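3-Hydroxyacyl-CoA dehydrogenase (Ralstonia eutropha H16, PDB 4PZC) catalyses the NAD-dependent interconversion of (S)-3-hydroxyacyl-CoA, such as (S)-3-hydroxybutyryl-CoA, and 3-oxoacyl-CoA. Local coordinates at residues K125-T130 and D134-M139; G17-C22 and L27-V32; L153-Q158 and T162-V167. One frame throughout, in Å; residues are numbered along the deposited sequence.

In the fold
All three contacts join a helix, or the turn beside it, to one mixed sheet of the Rossmann-type NAD-binding domain. Contact 2 lies in the beta-alpha-beta unit of strand 5-9, helix 13-23 and strand 28-32, and its centre is about 20 Å from the centres of both others. Contacts 1 and 3 are close neighbours, centres about 9 Å apart, and their strands 136-141 and 150-155 pair antiparallel: Ile-154 N bonds Gly-138 O at 2.8 Å. In contact 2 the Met-31 side chain comes within about 6 Å of that of Asp-33, an NAD-binding residue; in contact 3 Leu-153 stays about 8 Å, side chain to side chain, from His-140, predicted to matter for catalysis.

Contact 1: K125-T130 and D134-M139; sequences KLAAVT and DRFIGM
A buried apolar contact sets the ring of Phe-136, at the start of strand 136-141, against Leu-126, Ala-127 and Thr-130, on helix 123-127 and the type I turn from Ala-127 to Thr-130. CG of Phe-136 stands anti to the backbone N (chi1 -173°), which carries the ring out from the strand and over the helix backbone. One face of the ring meets the peptide between Leu-126 and Ala-127: Ala-127 N sits 3.4 Å above the ring plane, displaced toward the rim. The methyl of Ala-127 lies on the same side of the ring plane, displaced past the rim, nearest to CD2. Farther out, Leu-126 CB reaches CZ of Phe-136 at 3.8 Å. Thr-130 comes obliquely at the CD1 part of the rim, from the same side of the ring plane, its side chain crossing that of Phe-136 at about a right angle, with CG2 4.0 Å from Phe-136 CD1. Helix 123-127 is the connection of a beta-alpha-beta unit whose strands 113-117 and 136-141 are parallel neighbours in the Rossmann-type sheet, and the aromatic ring packs against the chain reversal between helix and strand. The type I turn begins this reversal. Ala-127 O holds the turn with two bonds, from Thr-130 N at 3.1 Å and from Thr-130 OG1 at 2.9 Å. The hydroxyl lies in the carbonyl plane, at a C=O...O angle of 148°. The OG1 bond helps to fix the rotation of Thr-130, with CG2, anti to the carbonyl carbon, directed at the ring. Beyond the contact, Leu-126 also packs on Tyr-94 of helix 94-107, and its side chain approaches that of Lys-97, a predicted NAD-binding residue, to about 4 Å. Phe-136 touches Ser-116 of the neighbouring strand 113-117.

Contact 2: G17-C22 and L27-V32; sequences GIAQAC and LNVVMV
Ala-19 turns its methyl toward strand 28-32, where it meets two side chains: CE of Met-31 lies 3.7 Å from Ala-19 CB, and Val-29 CG1 lies 4.0 Å from the same atom. Val-29 reaches two residues one turn apart. With CG1 anti to the backbone N (chi1 179°), that branch faces Ala-19 CB, while CG2, beside the backbone N, touches Cys-22 CB at 3.8 Å and also Ala-19 O. Met-31 gains its place by bending at chi2 and chi3, which brings the terminal methyl to Ala-19. At the other end of the contact, Cys-22 CB meets Leu-27 CB at 3.7 Å, just before the strand begins. There the backbones are joined as well: Leu-27 N donates to Cys-22 O at 3.2 Å, approaching from above the carbonyl plane, 54° out of it. Helix and strand run nearly antiparallel (162°), their axes 8.3 Å apart at closest approach, as expected where helix 13-23 returns the chain from strand 5-9 to the parallel strand 28-32 beside it. Ile-8 of strand 5-9 touches both Ala-19 and Val-29 and extends the apolar layer beneath the helix. Met-31 also packs on Ala-11, a predicted NAD-binding residue in the glycine-rich loop that leads into this helix. Side chain meets side chain through carbon alone, and the one crossing hydrogen bond is between backbones, so helix and strand are held together mainly by burial of apolar groups, with little directional bonding.

Contact 3: L153-Q158 and T162-V167; sequences LIRGLQ and TTHAAV
NH2 of Arg-155, whose guanidinium lies against His-164, is gripped by Asp-161 OD1 in a salt bridge and more weakly by Thr-159 O, both just ahead of segment 162-167. This anchorage at the start of helix 161-173 holds the flat group with one face over His-164 CB, 4.0 Å from Arg-155 CZ. NH1 comes obliquely to the imidazole, 3.5 Å from His-164 CD2; the two planes are 34° apart and the side chains cross at about a right angle. His-164 CG is anti to the backbone N (chi1 160°), which leads the ring off the helix toward the sheet, where it also touches Thr-180 of strand 177-182. The nearby arginine may disfavour protonation of His-164, although Asp-161 offsets part of its charge. Deeper in, Leu-153 and Val-167 slide past each other in opposite directions, and their methyls CD2 and CG1 meet at 4.1 Å. Val-167 packs further on Ile-137 and Met-139 of strand 136-141. Apolar at Leu-153 and polar at Arg-155, the contact seats a helix on its own preceding strand in the beta-alpha-beta unit 150-155, 161-173, 177-182 of the Rossmann-type sheet, beside strand 177-182, the outermost on that side within the chain.

Contact 1: K125-T130 and D134-M139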
loop_
_atom_site.group_PDB
_atom_site.type_symbol
_atom_site.label_atom_id
_atom_site.label_comp_id
_atom_site.label_asym_id
_atom_site.label_seq_id
_atom_site.Cartn_x
_atom_site.Cartn_y
_atom_site.Cartn_z
ATOM N N LYS A 125 -25.127 1.616 -14.433
ATOM C CA LYS A 125 -26.512 1.590 -13.942
ATOM C C LYS A 125 -27.081 3.013 -13.854
ATOM O O LYS A 125 -28.250 3.236 -14.212
ATOM C CB LYS A 125 -26.615 0.868 -12.600
ATOM C CG LYS A 125 -27.970 0.232 -12.365
ATOM C CD LYS A 125 -27.888 -0.813 -11.256
ATOM C CE LYS A 125 -28.363 -2.188 -11.732
ATOM N NZ LYS A 125 -27.948 -3.259 -10.786
ATOM N N LEU A 126 -26.259 3.973 -13.422
ATOM C CA LEU A 126 -26.711 5.360 -13.364
ATOM C C LEU A 126 -26.927 5.970 -14.736
ATOM O O LEU A 126 -28.055 6.311 -15.084
ATOM C CB LEU A 126 -25.753 6.216 -12.563
ATOM C CG LEU A 126 -25.796 5.868 -11.085
ATOM C CD1 LEU A 126 -24.699 6.596 -10.320
ATOM C CD2 LEU A 126 -27.188 6.171 -10.534
ATOM N N ALA A 127 -25.861 6.103 -15.517
ATOM C CA ALA A 127 -25.972 6.504 -16.921
ATOM C C ALA A 127 -27.292 6.083 -17.603
ATOM O O ALA A 127 -27.905 6.878 -18.317
ATOM C CB ALA A 127 -24.794 5.944 -17.713
ATOM N N ALA A 128 -27.725 4.840 -17.403
ATOM C CA ALA A 128 -28.946 4.352 -18.081
ATOM C C ALA A 128 -30.252 4.980 -17.582
ATOM O O ALA A 128 -31.277 4.817 -18.244
ATOM C CB ALA A 128 -29.042 2.831 -18.006
ATOM N N VAL A 129 -30.249 5.674 -16.435
ATOM C CA VAL A 129 -31.449 6.444 -16.057
ATOM C C VAL A 129 -31.579 7.790 -16.753
ATOM O O VAL A 129 -32.679 8.323 -16.770
ATOM C CB VAL A 129 -31.611 6.700 -14.538
ATOM C CG1 VAL A 129 -31.437 5.410 -13.769
ATOM C CG2 VAL A 129 -30.685 7.811 -14.033
ATOM N N THR A 130 -30.487 8.344 -17.296
ATOM C CA THR A 130 -30.579 9.593 -18.034
ATOM C C THR A 130 -31.100 9.339 -19.445
ATOM O O THR A 130 -31.163 8.201 -19.899
ATOM C CB THR A 130 -29.240 10.332 -18.134
ATOM O OG1 THR A 130 -28.381 9.669 -19.068
ATOM C CG2 THR A 130 -28.578 10.448 -16.782
ATOM N N ASP A 134 -24.672 8.436 -23.260
ATOM C CA ASP A 134 -23.354 8.746 -23.814
ATOM C C ASP A 134 -22.778 10.060 -23.295
ATOM O O ASP A 134 -21.561 10.294 -23.337
ATOM C CB ASP A 134 -23.388 8.765 -25.341
ATOM C CG ASP A 134 -23.938 10.069 -25.902
ATOM O OD1 ASP A 134 -25.179 10.222 -25.842
ATOM O OD2 ASP A 134 -23.135 10.913 -26.411
ATOM N N ARG A 135 -23.656 10.918 -22.806
ATOM C CA ARG A 135 -23.234 12.162 -22.172
ATOM C C ARG A 135 -23.081 12.001 -20.650
ATOM O O ARG A 135 -22.890 12.982 -19.947
ATOM C CB ARG A 135 -24.230 13.281 -22.509
ATOM C CG ARG A 135 -24.245 13.671 -23.978
ATOM C CD ARG A 135 -23.133 14.667 -24.258
ATOM N NE ARG A 135 -22.350 14.303 -25.438
ATOM C CZ ARG A 135 -21.123 14.746 -25.703
ATOM N NH1 ARG A 135 -20.504 15.597 -24.882
ATOM N NH2 ARG A 135 -20.508 14.330 -26.803
ATOM N N PHE A 136 -23.146 10.769 -20.146
ATOM C CA PHE A 136 -22.997 10.527 -18.720
ATOM C C PHE A 136 -21.666 9.865 -18.427
ATOM O O PHE A 136 -21.289 8.909 -19.101
ATOM C CB PHE A 136 -24.116 9.641 -18.184
ATOM C CG PHE A 136 -24.085 9.498 -16.696
ATOM C CD1 PHE A 136 -24.700 10.424 -15.893
ATOM C CD2 PHE A 136 -23.396 8.464 -16.097
ATOM C CE1 PHE A 136 -24.647 10.306 -14.520
ATOM C CE2 PHE A 136 -23.337 8.342 -14.725
ATOM C CZ PHE A 136 -23.962 9.264 -13.935
ATOM N N ILE A 137 -20.981 10.354 -17.400
ATOM C CA ILE A 137 -19.683 9.817 -17.024
ATOM C C ILE A 137 -19.576 9.824 -15.499
ATOM O O ILE A 137 -20.336 10.518 -14.843
ATOM C CB ILE A 137 -18.561 10.663 -17.635
ATOM C CG1 ILE A 137 -17.267 9.855 -17.721
ATOM C CG2 ILE A 137 -18.341 11.931 -16.818
ATOM C CD1 ILE A 137 -16.096 10.617 -18.303
ATOM N N GLY A 138 -18.673 9.022 -14.936
ATOM C CA GLY A 138 -18.461 8.959 -13.484
ATOM C C GLY A 138 -17.163 9.629 -13.093
ATOM O O GLY A 138 -16.195 9.597 -13.846
ATOM N N MET A 139 -17.143 10.256 -11.925
ATOM C CA MET A 139 -15.903 10.767 -11.352
ATOM C C MET A 139 -15.788 10.367 -9.889
ATOM O O MET A 139 -16.783 10.179 -9.199
ATOM C CB MET A 139 -15.839 12.272 -11.487
ATOM C CG MET A 139 -16.168 12.727 -12.897
ATOM S SD MET A 139 -16.454 14.499 -13.026
ATOM C CE MET A 139 -14.787 15.151 -12.822
#

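Contact 2: G17-C22 and L27-V32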
loop_
_atom_site.group_PDB
_atom_site.type_symbol
_atom_site.label_atom_id
_atom_site.label_comp_id
_atom_site.label_asym_id
_atom_site.label_seq_id
_atom_site.Cartn_x
_atom_site.Cartn_y
_atom_site.Cartn_z
ATOM N N GLY A 17 -15.655 21.313 -2.428
ATOM C CA GLY A 17 -14.397 20.712 -2.867
ATOM C C GLY A 17 -14.221 20.933 -4.364
ATOM O O GLY A 17 -13.255 21.563 -4.809
ATOM N N ILE A 18 -15.196 20.464 -5.139
ATOM C CA ILE A 18 -15.118 20.557 -6.595
ATOM C C ILE A 18 -15.252 22.011 -7.008
ATOM O O ILE A 18 -14.539 22.491 -7.900
ATOM C CB ILE A 18 -16.248 19.814 -7.341
ATOM C CG1 ILE A 18 -16.651 18.487 -6.694
ATOM C CG2 ILE A 18 -15.830 19.598 -8.784
ATOM C CD1 ILE A 18 -15.490 17.572 -6.420
ATOM N N ALA A 19 -16.200 22.694 -6.373
ATOM C CA ALA A 19 -16.466 24.100 -6.668
ATOM C C ALA A 19 -15.161 24.884 -6.617
ATOM O O ALA A 19 -14.664 25.373 -7.641
ATOM C CB ALA A 19 -17.483 24.670 -5.685
ATOM N N GLN A 20 -14.595 24.945 -5.419
ATOM C CA GLN A 20 -13.325 25.579 -5.202
ATOM C C GLN A 20 -12.345 25.276 -6.320
ATOM O O GLN A 20 -11.756 26.191 -6.902
ATOM C CB GLN A 20 -12.748 25.099 -3.871
ATOM C CG GLN A 20 -11.306 25.517 -3.650
ATOM C CD GLN A 20 -10.938 25.565 -2.193
ATOM O OE1 GLN A 20 -11.801 25.498 -1.317
ATOM N NE2 GLN A 20 -9.649 25.686 -1.919
ATOM N N ALA A 21 -12.188 23.987 -6.612
ATOM C CA ALA A 21 -11.106 23.506 -7.480
ATOM C C ALA A 21 -11.202 24.079 -8.865
ATOM O O ALA A 21 -10.192 24.336 -9.506
ATOM C CB ALA A 21 -11.118 21.989 -7.555
ATOM N N CYS A 22 -12.432 24.245 -9.322
ATOM C CA CYS A 22 -12.690 24.903 -10.581
ATOM C C CYS A 22 -12.389 26.394 -10.444
ATOM O O CYS A 22 -11.629 26.959 -11.227
ATOM C CB CYS A 22 -14.159 24.720 -10.987
ATOM S SG CYS A 22 -14.878 23.060 -10.855
ATOM N N LEU A 27 -12.861 29.131 -13.187
ATOM C CA LEU A 27 -14.008 28.502 -13.844
ATOM C C LEU A 27 -15.324 28.850 -13.160
ATOM O O LEU A 27 -15.389 28.925 -11.931
ATOM C CB LEU A 27 -13.825 26.988 -13.907
ATOM C CG LEU A 27 -12.917 26.454 -15.019
ATOM C CD1 LEU A 27 -12.918 24.931 -14.978
ATOM C CD2 LEU A 27 -13.351 26.964 -16.389
ATOM N N ASN A 28 -16.367 29.043 -13.972
ATOM C CA ASN A 28 -17.664 29.505 -13.481
ATOM C C ASN A 28 -18.440 28.347 -12.923
ATOM O O ASN A 28 -18.639 27.354 -13.618
ATOM C CB ASN A 28 -18.469 30.143 -14.606
ATOM C CG ASN A 28 -17.662 31.150 -15.387
ATOM O OD1 ASN A 28 -17.424 30.971 -16.588
ATOM N ND2 ASN A 28 -17.197 32.204 -14.699
ATOM N N VAL A 29 -18.870 28.472 -11.672
ATOM C CA VAL A 29 -19.535 27.374 -10.980
ATOM C C VAL A 29 -20.934 27.748 -10.519
ATOM O O VAL A 29 -21.099 28.670 -9.725
ATOM C CB VAL A 29 -18.746 26.935 -9.727
ATOM C CG1 VAL A 29 -19.470 25.803 -9.009
ATOM C CG2 VAL A 29 -17.337 26.506 -10.092
ATOM N N VAL A 30 -21.931 27.021 -11.010
ATOM C CA VAL A 30 -23.289 27.082 -10.461
ATOM C C VAL A 30 -23.433 25.964 -9.409
ATOM O O VAL A 30 -23.484 24.782 -9.768
ATOM C CB VAL A 30 -24.354 26.917 -11.581
ATOM C CG1 VAL A 30 -25.766 26.861 -11.011
ATOM C CG2 VAL A 30 -24.250 28.041 -12.599
ATOM N N MET A 31 -23.487 26.323 -8.124
ATOM C CA MET A 31 -23.493 25.309 -7.054
ATOM C C MET A 31 -24.820 25.246 -6.316
ATOM O O MET A 31 -25.085 26.074 -5.449
ATOM C CB MET A 31 -22.370 25.567 -6.046
ATOM C CG MET A 31 -22.061 24.361 -5.172
ATOM S SD MET A 31 -21.778 24.723 -3.429
ATOM C CE MET A 31 -20.270 25.672 -3.498
ATOM N N VAL A 32 -25.624 24.234 -6.630
ATOM C CA VAL A 32 -26.985 24.126 -6.105
ATOM C C VAL A 32 -27.007 23.283 -4.825
ATOM O O VAL A 32 -26.085 22.525 -4.574
ATOM C CB VAL A 32 -27.934 23.536 -7.171
ATOM C CG1 VAL A 32 -29.392 23.720 -6.759
ATOM C CG2 VAL A 32 -27.700 24.192 -8.523
#

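Contact 3: L153-Q158 and T162-V167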
loop_
_atom_site.group_PDB
_atom_site.type_symbol
_atom_site.label_atom_id
_atom_site.label_comp_id
_atom_site.label_asym_id
_atom_site.label_seq_id
_atom_site.Cartn_x
_atom_site.Cartn_y
_atom_site.Cartn_z
ATOM N N LEU A 153 -11.813 8.658 -13.513
ATOM C CA LEU A 153 -12.783 8.953 -14.549
ATOM C C LEU A 153 -13.324 7.625 -14.922
ATOM O O LEU A 153 -12.582 6.765 -15.360
ATOM C CB LEU A 153 -12.111 9.582 -15.758
ATOM C CG LEU A 153 -11.379 10.904 -15.508
ATOM C CD1 LEU A 153 -10.731 11.393 -16.807
ATOM C CD2 LEU A 153 -12.328 11.954 -14.925
ATOM N N ILE A 154 -14.611 7.431 -14.713
ATOM C CA ILE A 154 -15.160 6.112 -14.825
ATOM C C ILE A 154 -16.207 6.063 -15.923
ATOM O O ILE A 154 -17.253 6.725 -15.866
ATOM C CB ILE A 154 -15.756 5.629 -13.525
ATOM C CG1 ILE A 154 -14.776 5.862 -12.375
ATOM C CG2 ILE A 154 -16.106 4.158 -13.670
ATOM C CD1 ILE A 154 -15.206 6.905 -11.353
ATOM N N ARG A 155 -15.905 5.278 -16.939
ATOM C CA ARG A 155 -16.758 5.225 -18.078
ATOM C C ARG A 155 -17.774 4.194 -17.782
ATOM O O ARG A 155 -17.447 3.052 -17.462
ATOM C CB ARG A 155 -15.966 4.861 -19.318
ATOM C CG ARG A 155 -15.136 6.026 -19.781
ATOM C CD ARG A 155 -14.351 5.755 -21.052
ATOM N NE ARG A 155 -15.195 5.601 -22.242
ATOM C CZ ARG A 155 -14.808 5.923 -23.475
ATOM N NH1 ARG A 155 -13.604 6.462 -23.691
ATOM N NH2 ARG A 155 -15.634 5.734 -24.498
ATOM N N GLY A 156 -19.024 4.601 -17.866
ATOM C CA GLY A 156 -20.081 3.644 -18.053
ATOM C C GLY A 156 -19.809 2.950 -19.378
ATOM O O GLY A 156 -19.066 3.432 -20.237
ATOM N N LEU A 157 -20.429 1.801 -19.530
ATOM C CA LEU A 157 -20.501 1.100 -20.798
ATOM C C LEU A 157 -21.005 2.010 -21.941
ATOM O O LEU A 157 -20.783 1.707 -23.108
ATOM C CB LEU A 157 -21.448 -0.091 -20.600
ATOM C CG LEU A 157 -21.407 -1.263 -21.560
ATOM C CD1 LEU A 157 -20.001 -1.834 -21.621
ATOM C CD2 LEU A 157 -22.402 -2.337 -21.138
ATOM N N GLN A 158 -21.696 3.108 -21.603
ATOM C CA GLN A 158 -22.324 4.001 -22.592
ATOM C C GLN A 158 -21.547 5.264 -22.864
ATOM O O GLN A 158 -21.654 5.828 -23.944
ATOM C CB GLN A 158 -23.691 4.466 -22.118
ATOM C CG GLN A 158 -24.636 3.367 -21.719
ATOM C CD GLN A 158 -24.665 3.196 -20.231
ATOM O OE1 GLN A 158 -23.613 3.230 -19.578
ATOM N NE2 GLN A 158 -25.862 3.016 -19.675
ATOM N N THR A 162 -16.210 11.081 -26.847
ATOM C CA THR A 162 -16.269 12.525 -26.793
ATOM C C THR A 162 -16.498 13.049 -25.370
ATOM O O THR A 162 -15.815 14.004 -24.949
ATOM C CB THR A 162 -17.398 13.050 -27.703
ATOM O OG1 THR A 162 -17.499 12.235 -28.888
ATOM C CG2 THR A 162 -17.157 14.515 -28.056
ATOM N N THR A 163 -17.462 12.435 -24.664
ATOM C CA THR A 163 -17.800 12.807 -23.290
ATOM C C THR A 163 -16.586 12.586 -22.452
ATOM O O THR A 163 -16.289 13.355 -21.533
ATOM C CB THR A 163 -18.893 11.916 -22.660
ATOM O OG1 THR A 163 -20.122 12.024 -23.384
ATOM C CG2 THR A 163 -19.149 12.334 -21.227
ATOM N N HIS A 164 -15.896 11.500 -22.760
ATOM C CA HIS A 164 -14.709 11.146 -22.015
ATOM C C HIS A 164 -13.625 12.217 -22.137
ATOM O O HIS A 164 -13.146 12.715 -21.117
ATOM C CB HIS A 164 -14.198 9.776 -22.440
ATOM C CG HIS A 164 -12.769 9.545 -22.101
ATOM N ND1 HIS A 164 -12.305 9.564 -20.807
ATOM C CD2 HIS A 164 -11.698 9.295 -22.891
ATOM C CE1 HIS A 164 -11.004 9.338 -20.813
ATOM N NE2 HIS A 164 -10.611 9.173 -22.064
ATOM N N ALA A 165 -13.264 12.599 -23.361
ATOM C CA ALA A 165 -12.139 13.536 -23.563
ATOM C C ALA A 165 -12.420 14.920 -22.966
ATOM O O ALA A 165 -11.540 15.565 -22.372
ATOM C CB ALA A 165 -11.785 13.649 -25.033
ATOM N N ALA A 166 -13.664 15.353 -23.129
ATOM C CA ALA A 166 -14.163 16.588 -22.523
ATOM C C ALA A 166 -13.852 16.581 -21.060
ATOM O O ALA A 166 -13.144 17.458 -20.550
ATOM C CB ALA A 166 -15.669 16.695 -22.715
ATOM N N VAL A 167 -14.354 15.545 -20.402
ATOM C CA VAL A 167 -14.231 15.426 -18.964
ATOM C C VAL A 167 -12.783 15.137 -18.566
ATOM O O VAL A 167 -12.324 15.587 -17.521
ATOM C CB VAL A 167 -15.183 14.352 -18.422
ATOM C CG1 VAL A 167 -15.065 14.244 -16.905
ATOM C CG2 VAL A 167 -16.612 14.698 -18.818
#